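Local coordinates for cytoplasmic protein (Cryptococcus neoformans var. grubii serotype A, PDB 7LPO), which probably hydrolyses steryl beta-glucosides, as a sterylglucosidase of glycosyl hydrolase family 5, at residues 144-149 and 200-205; 270-275 and 428-433. All blocks are in the same frame, centred on the assembly; numbering follows the deposited sequence.

Interaction 1: residues 144-149 and 200-205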
loop_
_atom_site.group_PDB
_atom_site.type_symbol
_atom_site.label_atom_id
_atom_site.label_comp_id
_atom_site.label_asym_id
_atom_site.label_seq_id
_atom_site.Cartn_x
_atom_site.Cartn_y
_atom_site.Cartn_z
ATOM N N GLN A 144 5.279 5.296 -2.617
ATOM C CA GLN A 144 4.961 6.671 -2.955
ATOM C C GLN A 144 3.460 6.874 -2.785
ATOM O O GLN A 144 2.666 5.930 -2.844
ATOM C CB GLN A 144 5.409 7.019 -4.390
ATOM C CG GLN A 144 4.568 6.389 -5.492
ATOM C CD GLN A 144 3.272 7.138 -5.764
ATOM O OE1 GLN A 144 3.211 8.355 -5.655
ATOM N NE2 GLN A 144 2.236 6.407 -6.131
ATOM N N ASP A 145 3.087 8.130 -2.570
ATOM C CA ASP A 145 1.701 8.565 -2.572
ATOM C C ASP A 145 1.673 9.910 -3.274
ATOM O O ASP A 145 2.428 10.811 -2.902
ATOM C CB ASP A 145 1.132 8.688 -1.154
ATOM C CG ASP A 145 1.141 7.380 -0.411
ATOM O OD1 ASP A 145 0.261 6.532 -0.698
ATOM O OD2 ASP A 145 2.023 7.201 0.462
ATOM N N VAL A 146 0.827 10.030 -4.294
ATOM C CA VAL A 146 0.687 11.234 -5.111
ATOM C C VAL A 146 2.050 11.838 -5.426
ATOM O O VAL A 146 2.267 13.049 -5.281
ATOM C CB VAL A 146 -0.259 12.254 -4.444
ATOM C CG1 VAL A 146 -1.676 11.684 -4.418
ATOM C CG2 VAL A 146 0.165 12.597 -3.044
ATOM N N TRP A 147 2.948 10.965 -5.887
ATOM C CA TRP A 147 4.285 11.241 -6.409
ATOM C C TRP A 147 5.330 11.526 -5.338
ATOM O O TRP A 147 6.406 10.915 -5.367
ATOM C CB TRP A 147 4.286 12.405 -7.408
ATOM C CG TRP A 147 5.667 12.625 -8.001
ATOM C CD1 TRP A 147 6.514 13.652 -7.732
ATOM C CD2 TRP A 147 6.361 11.767 -8.919
ATOM N NE1 TRP A 147 7.689 13.495 -8.425
ATOM C CE2 TRP A 147 7.621 12.346 -9.161
ATOM C CE3 TRP A 147 6.041 10.559 -9.548
ATOM C CZ2 TRP A 147 8.557 11.768 -10.016
ATOM C CZ3 TRP A 147 6.962 9.994 -10.404
ATOM C CH2 TRP A 147 8.209 10.596 -10.631
ATOM N N SER A 148 5.048 12.443 -4.411
ATOM C CA SER A 148 6.063 12.859 -3.445
ATOM C C SER A 148 5.432 13.643 -2.306
ATOM O O SER A 148 4.301 14.115 -2.415
ATOM C CB SER A 148 7.141 13.722 -4.112
ATOM O OG SER A 148 6.573 14.921 -4.612
ATOM N N ARG A 149 6.196 13.798 -1.217
ATOM C CA ARG A 149 5.765 14.677 -0.126
ATOM C C ARG A 149 5.487 16.091 -0.628
ATOM O O ARG A 149 4.560 16.761 -0.158
ATOM C CB ARG A 149 6.830 14.751 0.969
ATOM C CG ARG A 149 7.091 13.480 1.729
ATOM C CD ARG A 149 7.970 13.745 2.954
ATOM N NE ARG A 149 9.304 14.257 2.615
ATOM C CZ ARG A 149 9.870 15.323 3.179
ATOM N NH1 ARG A 149 9.227 16.016 4.105
ATOM N NH2 ARG A 149 11.089 15.699 2.817
ATOM N N GLY A 200 -5.725 12.304 -1.424
ATOM C CA GLY A 200 -5.807 11.417 -2.569
ATOM C C GLY A 200 -6.235 12.112 -3.847
ATOM O O GLY A 200 -5.912 11.638 -4.945
ATOM N N THR A 201 -6.955 13.229 -3.735
ATOM C CA THR A 201 -7.352 13.996 -4.915
ATOM C C THR A 201 -6.167 14.642 -5.628
ATOM O O THR A 201 -6.323 15.133 -6.757
ATOM C CB THR A 201 -8.370 15.092 -4.543
ATOM O OG1 THR A 201 -7.749 16.120 -3.752
ATOM C CG2 THR A 201 -9.544 14.497 -3.775
ATOM N N ASN A 202 -4.990 14.669 -5.000
ATOM C CA ASN A 202 -3.820 15.200 -5.684
ATOM C C ASN A 202 -3.542 14.440 -6.972
ATOM O O ASN A 202 -3.022 15.021 -7.924
ATOM C CB ASN A 202 -2.616 15.181 -4.743
ATOM C CG ASN A 202 -2.624 16.370 -3.774
ATOM O OD1 ASN A 202 -2.763 17.514 -4.185
ATOM N ND2 ASN A 202 -2.505 16.094 -2.497
ATOM N N TYR A 203 -3.938 13.168 -7.052
ATOM C CA TYR A 203 -3.747 12.418 -8.296
ATOM C C TYR A 203 -4.466 13.063 -9.476
ATOM O O TYR A 203 -4.069 12.849 -10.628
ATOM C CB TYR A 203 -4.237 10.971 -8.161
ATOM C CG TYR A 203 -3.311 10.054 -7.396
ATOM C CD1 TYR A 203 -2.022 9.769 -7.861
ATOM C CD2 TYR A 203 -3.727 9.459 -6.217
ATOM C CE1 TYR A 203 -1.172 8.927 -7.158
ATOM C CE2 TYR A 203 -2.894 8.613 -5.511
ATOM C CZ TYR A 203 -1.612 8.356 -5.972
ATOM O OH TYR A 203 -0.790 7.519 -5.241
ATOM N N THR A 204 -5.511 13.843 -9.218
ATOM C CA THR A 204 -6.287 14.490 -10.267
ATOM C C THR A 204 -6.185 16.009 -10.182
ATOM O O THR A 204 -7.093 16.721 -10.610
ATOM C CB THR A 204 -7.754 14.045 -10.220
ATOM O OG1 THR A 204 -8.325 14.302 -8.935
ATOM C CG2 THR A 204 -7.874 12.543 -10.507
ATOM N N HIS A 205 -5.084 16.515 -9.638
ATOM C CA HIS A 205 -4.713 17.912 -9.791
ATOM C C HIS A 205 -3.474 18.010 -10.673
ATOM O O HIS A 205 -2.819 17.012 -10.984
ATOM C CB HIS A 205 -4.473 18.566 -8.434
ATOM C CG HIS A 205 -5.727 18.916 -7.697
ATOM N ND1 HIS A 205 -6.610 17.963 -7.247
ATOM C CD2 HIS A 205 -6.240 20.111 -7.313
ATOM C CE1 HIS A 205 -7.608 18.548 -6.610
ATOM N NE2 HIS A 205 -7.408 19.851 -6.635
HETATM O O HOH W 1 -1.264 6.432 -2.937
#

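Interaction 2: residues 270-275 and 428-433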
loop_
_atom_site.group_PDB
_atom_site.type_symbol
_atom_site.label_atom_id
_atom_site.label_comp_id
_atom_site.label_asym_id
_atom_site.label_seq_id
_atom_site.Cartn_x
_atom_site.Cartn_y
_atom_site.Cartn_z
ATOM N N ASN A 270 4.561 1.577 -5.782
ATOM C CA ASN A 270 3.303 1.587 -5.047
ATOM C C ASN A 270 2.278 2.509 -5.702
ATOM O O ASN A 270 2.600 3.638 -6.083
ATOM C CB ASN A 270 3.553 2.032 -3.608
ATOM C CG ASN A 270 2.296 1.975 -2.757
ATOM O OD1 ASN A 270 1.821 0.896 -2.419
ATOM N ND2 ASN A 270 1.752 3.137 -2.414
ATOM N N GLU A 271 1.037 2.006 -5.836
ATOM C CA GLU A 271 -0.146 2.747 -6.281
ATOM C C GLU A 271 0.173 3.831 -7.300
ATOM O O GLU A 271 -0.093 5.017 -7.068
ATOM C CB GLU A 271 -0.853 3.347 -5.063
ATOM C CG GLU A 271 -1.340 2.261 -4.101
ATOM C CD GLU A 271 -2.278 2.761 -3.021
ATOM O OE1 GLU A 271 -2.497 3.994 -2.932
ATOM O OE2 GLU A 271 -2.791 1.904 -2.259
ATOM N N PRO A 272 0.683 3.449 -8.460
ATOM C CA PRO A 272 1.176 4.449 -9.414
ATOM C C PRO A 272 0.063 5.316 -9.979
ATOM O O PRO A 272 -1.032 4.839 -10.277
ATOM C CB PRO A 272 1.824 3.596 -10.508
ATOM C CG PRO A 272 1.117 2.277 -10.413
ATOM C CD PRO A 272 0.847 2.069 -8.944
ATOM N N GLY A 273 0.358 6.603 -10.151
ATOM C CA GLY A 273 -0.603 7.501 -10.760
ATOM C C GLY A 273 -0.676 7.324 -12.267
ATOM O O GLY A 273 0.297 6.956 -12.926
ATOM N N GLU A 274 -1.863 7.590 -12.812
ATOM C CA GLU A 274 -2.111 7.478 -14.244
ATOM C C GLU A 274 -1.985 8.818 -14.956
ATOM O O GLU A 274 -2.075 8.866 -16.186
ATOM C CB GLU A 274 -3.507 6.887 -14.500
ATOM C CG GLU A 274 -3.896 5.780 -13.527
ATOM C CD GLU A 274 -5.093 4.937 -13.999
ATOM O OE1 GLU A 274 -5.193 3.759 -13.581
ATOM O OE2 GLU A 274 -5.929 5.451 -14.781
ATOM N N GLY A 275 -1.783 9.901 -14.211
ATOM C CA GLY A 275 -1.747 11.220 -14.813
ATOM C C GLY A 275 -2.965 11.493 -15.664
ATOM O O GLY A 275 -4.102 11.208 -15.281
ATOM N N GLN A 428 1.815 -5.389 -8.440
ATOM C CA GLN A 428 0.805 -4.468 -7.934
ATOM C C GLN A 428 0.338 -3.630 -9.114
ATOM O O GLN A 428 0.935 -2.601 -9.433
ATOM C CB GLN A 428 1.350 -3.579 -6.823
ATOM C CG GLN A 428 0.262 -2.882 -6.017
ATOM C CD GLN A 428 0.785 -1.667 -5.274
ATOM O OE1 GLN A 428 0.120 -0.635 -5.195
ATOM N NE2 GLN A 428 1.980 -1.790 -4.713
ATOM N N ALA A 429 -0.729 -4.088 -9.765
ATOM C CA ALA A 429 -1.352 -3.310 -10.818
ATOM C C ALA A 429 -1.850 -1.984 -10.252
ATOM O O ALA A 429 -2.033 -1.847 -9.039
ATOM C CB ALA A 429 -2.515 -4.082 -11.439
ATOM N N PRO A 430 -2.062 -0.989 -11.111
ATOM C CA PRO A 430 -2.625 0.280 -10.634
ATOM C C PRO A 430 -3.952 0.082 -9.908
ATOM O O PRO A 430 -4.738 -0.815 -10.216
ATOM C CB PRO A 430 -2.804 1.094 -11.920
ATOM C CG PRO A 430 -1.754 0.535 -12.857
ATOM C CD PRO A 430 -1.664 -0.934 -12.529
ATOM N N VAL A 431 -4.191 0.954 -8.931
ATOM C CA VAL A 431 -5.354 0.847 -8.063
ATOM C C VAL A 431 -6.614 0.679 -8.893
ATOM O O VAL A 431 -6.820 1.377 -9.890
ATOM C CB VAL A 431 -5.437 2.092 -7.161
ATOM C CG1 VAL A 431 -6.811 2.233 -6.550
ATOM C CG2 VAL A 431 -4.385 2.030 -6.065
ATOM N N LEU A 432 -7.457 -0.266 -8.473
ATOM C CA LEU A 432 -8.782 -0.524 -9.024
ATOM C C LEU A 432 -8.754 -1.016 -10.463
ATOM O O LEU A 432 -9.793 -1.006 -11.133
ATOM C CB LEU A 432 -9.662 0.728 -8.925
ATOM C CG LEU A 432 -10.043 1.147 -7.499
ATOM C CD1 LEU A 432 -10.808 2.466 -7.520
ATOM C CD2 LEU A 432 -10.855 0.058 -6.798
ATOM N N ARG A 433 -7.602 -1.446 -10.961
ATOM C CA ARG A 433 -7.487 -2.005 -12.299
ATOM C C ARG A 433 -7.075 -3.470 -12.200
ATOM O O ARG A 433 -6.412 -3.888 -11.244
ATOM C CB ARG A 433 -6.457 -1.230 -13.149
ATOM C CG ARG A 433 -6.608 0.301 -13.148
ATOM C CD ARG A 433 -7.825 0.757 -13.949
ATOM N NE ARG A 433 -7.638 2.093 -14.515
ATOM C CZ ARG A 433 -8.593 3.021 -14.604
ATOM N NH1 ARG A 433 -9.830 2.772 -14.165
ATOM N NH2 ARG A 433 -8.312 4.206 -15.139
HETATM O O HOH W 2 -2.541 3.333 -8.804
HETATM O O HOH W 3 -5.146 3.234 -11.125
#

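Interaction 1: residues 144-149 and 200-205
Val146 sets one methyl, CG1, over the face of the Tyr203 ring, and the two side chains meet at about a right angle. It is a CH-pi contact, with Val146 CG1 3.5 Å from the centroid of the Tyr203 ring and only 11° off its normal, so the methyl sits over the middle of the face. With CG1 beside the backbone N, the same methyl also rests on CB of Asn202, the residue before the tyrosine: Val146 CG1 lies 3.6 Å from Asn202 CB. The amide of Asn202 looks elsewhere, its OD1 taking the backbone N-H of Tyr178.

At the far end of the ring the phenol oxygen is gripped from several directions. The backbone N of Val146 donates to Tyr203 OH over 3.1 Å, almost straight at 171°. Gln144 comes in from the opposite direction to the tyrosine, its amide plane turned 71° from the ring, and NE2 adds a weak bond of 3.3 Å to the same OH while also donating to the carbonyl of Asn270. A water in the ring plane accepts from Tyr203 OH at 2.6 Å and donates to Asp145 OD1, tying the phenol to a carboxylate whose OD2 is held by His143, Lys48 and Ser154. The other end of the Gln144 amide folds back on its own loop, where OE1 receives Trp147 N nearly along the C=O axis at 2.6 Å, which fixes the rotation of the amide.

The side chain of Asp145 lies about 4 Å from a bound tris molecule, which probably marks the substrate pocket. The loop of 144-149 leaves strand 137-143, while the 3-10 turn carrying Tyr203 leads into helix 206-221, against which Gln144, Trp147 and Tyr203 all pack.

Interaction 2: residues 270-275 and 428-433
Gln428 is stretched out, with CG trans to the backbone N (chi1 -164°) and the chain extended beyond, and this carries its amide across to the main chain of Glu271. Both segments are loops that follow neighbouring parallel strands, 263-267 and 424-427, at the C-terminal end of the strands, the catalytic face of a TIM barrel such as this family has. Glu271 N donates to Gln428 OE1 over 2.9 Å in a fairly straight bond, reaching the oxygen from above the carbonyl plane, 39° out of it. The amide thus braces the backbone of a residue whose carboxylate, through OE2, bonds both His452 and the bound tris. Asn270, just before it, turns its own OD1 to Arg100.

CG2 of Val431 rests across the stem of Glu271, 3.6 Å from Glu271 CG. Next to it Pro272 and Pro430 cross at about a right angle, meeting through their CG atoms at 4.2 Å, and Phe400 of helix 400-419 packs on Pro430.

Water bridges the two loops twice, from Pro272 O to Val431 N and from Val431 O to Glu274 OE1. A type II beta turn, Pro430 to Arg433, brings the arginine round to the other end of the contact, where Glu274 and Arg433 approach from opposite directions with their flat groups 47° apart. Arg433 NE makes a weak bond to OE1 of Glu274; the salt bridge is shortest from Arg433 NH2 to the syn lone pair of Glu274 OE2, at 2.7 Å.

Overall arrangement
From the N terminus, strand 137-143 runs into 144-149, and interaction 1 closes a long, mostly irregular loop when 200-205 returns just ahead of helix 206-221. The chain then passes through helix 232-254 and strand 263-267 before interaction 2 opens at 270-275; it closes 153 residues later, after strand 424-427. The two loops are therefore in series and neither nests nor crosses. In space they are neighbours, with centres 12 Å apart, and they touch: Gln144 NE2 probably bonds Asn270 O, and Tyr203 OH comes within 3.2 Å of Glu271 O, a possible alternative acceptor for its proton. Together they join the loops beyond three adjacent parallel strands around the pocket that holds tris.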